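Local coordinates for cytoadherence-linked asexual protein (Toxoplasma gondii, PDB 4Z80) that probably serves, as a RON2-type peptide segment, as the ligand that an AMA-family surface protein grips at the moving junction during host-cell invasion, at residues I6-Q10 with S11-P15. Sequence-based numbering, arbitrary orientation.
Sequences IVQNQ and SSLAP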
loop_
_atom_site.group_PDB
_atom_site.type_symbol
_atom_site.label_atom_id
_atom_site.label_comp_id
_atom_site.label_asym_id
_atom_site.label_seq_id
_atom_site.Cartn_x
_atom_site.Cartn_y
_atom_site.Cartn_z
ATOM N N ILE B 6 3.906 31.695 5.119
ATOM C CA ILE B 6 3.176 30.441 5.287
ATOM C C ILE B 6 3.863 29.328 4.511
ATOM O O ILE B 6 4.167 29.493 3.329
ATOM C CB ILE B 6 1.718 30.532 4.785
ATOM C CG1 ILE B 6 1.057 31.859 5.182
ATOM C CG2 ILE B 6 0.908 29.353 5.314
ATOM C CD1 ILE B 6 0.355 32.541 4.021
ATOM N N VAL B 7 4.096 28.192 5.162
ATOM C CA VAL B 7 4.671 27.046 4.464
ATOM C C VAL B 7 3.571 26.273 3.746
ATOM O O VAL B 7 2.586 25.851 4.345
ATOM C CB VAL B 7 5.429 26.100 5.414
ATOM C CG1 VAL B 7 5.953 24.886 4.655
ATOM C CG2 VAL B 7 6.582 26.839 6.079
ATOM N N GLN B 8 3.755 26.099 2.446
ATOM C CA GLN B 8 2.864 25.269 1.651
ATOM C C GLN B 8 3.635 24.787 0.442
ATOM O O GLN B 8 4.595 25.439 0.016
ATOM C CB GLN B 8 1.614 26.044 1.231
ATOM C CG GLN B 8 1.894 27.168 0.260
ATOM C CD GLN B 8 0.713 28.109 0.082
ATOM O OE1 GLN B 8 0.867 29.329 0.175
ATOM N NE2 GLN B 8 -0.467 27.552 -0.186
ATOM N N ASN B 9 3.241 23.646 -0.112
ATOM C CA ASN B 9 3.911 23.157 -1.301
ATOM C C ASN B 9 3.314 23.800 -2.542
ATOM O O ASN B 9 2.379 24.590 -2.456
ATOM C CB ASN B 9 3.867 21.622 -1.391
ATOM C CG ASN B 9 2.466 21.047 -1.575
ATOM O OD1 ASN B 9 1.476 21.759 -1.738
ATOM N ND2 ASN B 9 2.390 19.718 -1.542
ATOM N N GLN B 10 3.883 23.478 -3.692
ATOM C CA GLN B 10 3.503 24.164 -4.918
ATOM C C GLN B 10 2.084 23.824 -5.351
ATOM O O GLN B 10 1.390 24.673 -5.906
ATOM C CB GLN B 10 4.491 23.835 -6.038
ATOM C CG GLN B 10 5.864 24.435 -5.807
ATOM C CD GLN B 10 5.857 25.956 -5.843
ATOM O OE1 GLN B 10 5.095 26.572 -6.590
ATOM N NE2 GLN B 10 6.703 26.566 -5.023
ATOM N N SER B 11 1.630 22.600 -5.099
ATOM C CA SER B 11 0.278 22.238 -5.508
ATOM C C SER B 11 -0.766 22.959 -4.651
ATOM O O SER B 11 -1.867 23.252 -5.122
ATOM C CB SER B 11 0.086 20.725 -5.450
ATOM O OG SER B 11 0.724 20.121 -6.563
ATOM N N SER B 12 -0.415 23.266 -3.405
ATOM C CA SER B 12 -1.277 24.064 -2.532
ATOM C C SER B 12 -1.360 25.504 -3.019
ATOM O O SER B 12 -2.436 26.111 -3.039
ATOM C CB SER B 12 -0.758 24.020 -1.089
ATOM O OG SER B 12 -1.371 25.014 -0.280
ATOM N N LEU B 13 -0.217 26.047 -3.418
ATOM C CA LEU B 13 -0.160 27.415 -3.910
ATOM C C LEU B 13 -0.830 27.549 -5.282
ATOM O O LEU B 13 -1.338 28.618 -5.628
ATOM C CB LEU B 13 1.296 27.876 -3.985
ATOM C CG LEU B 13 1.549 29.279 -4.534
ATOM C CD1 LEU B 13 0.816 30.319 -3.705
ATOM C CD2 LEU B 13 3.048 29.556 -4.561
ATOM N N ALA B 14 -0.844 26.462 -6.048
ATOM C CA ALA B 14 -1.245 26.510 -7.461
ATOM C C ALA B 14 -2.589 27.219 -7.727
ATOM O O ALA B 14 -2.658 28.069 -8.608
ATOM C CB ALA B 14 -1.279 25.098 -8.048
ATOM N N PRO B 15 -3.659 26.879 -6.986
ATOM C CA PRO B 15 -4.936 27.547 -7.288
ATOM C C PRO B 15 -4.896 29.065 -7.126
ATOM O O PRO B 15 -5.693 29.765 -7.742
ATOM C CB PRO B 15 -5.921 26.922 -6.283
ATOM C CG PRO B 15 -5.096 26.124 -5.335
ATOM C CD PRO B 15 -3.820 25.791 -6.008
#
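Ser11 sets its CB 4.1 Å from Asn9 OD1 in the first turn of helix 10-17, while its OG is hydrogen-bonded to the carbonyl of His264 of the EGF family domain-containing chain. Ser12 gathers most of the hydrogen bonds. Its N donates to Asn9 OD1 at 2.9 Å, tilted 27° from the carbonyl plane. Asn9 is the N-cap residue; chi1 of 66° sets CG between its backbone N and carbonyl carbon, and from there OD1 makes this capping bond. On the same residue as the capped N, Ser12 OG lies anti to the backbone N (chi1 166°) and accepts from Gln8 NE2 at 2.7 Å, nearly in the amide plane of Gln8. Leu13 N then reaches Asn9 O at 3.1 Å, and its side chain runs beside that of Gln10, CD2 lying 4.1 Å from Gln10 OE1. At the next residue, Ala14 N makes a weak bond to Gln10 O, one turn back. Asn9 thus accepts through both its backbone and its side chain, from the amides of Ser12 and Leu13, while OD1 and ND2 also bind Tyr268 N and Trp266 O of the partner chain. Ser12 OG likewise pairs with His128 of that chain, so Asn9 OD1, which caps the helix, and Ser12 OG, which holds Gln8, also bind the AMA receptor.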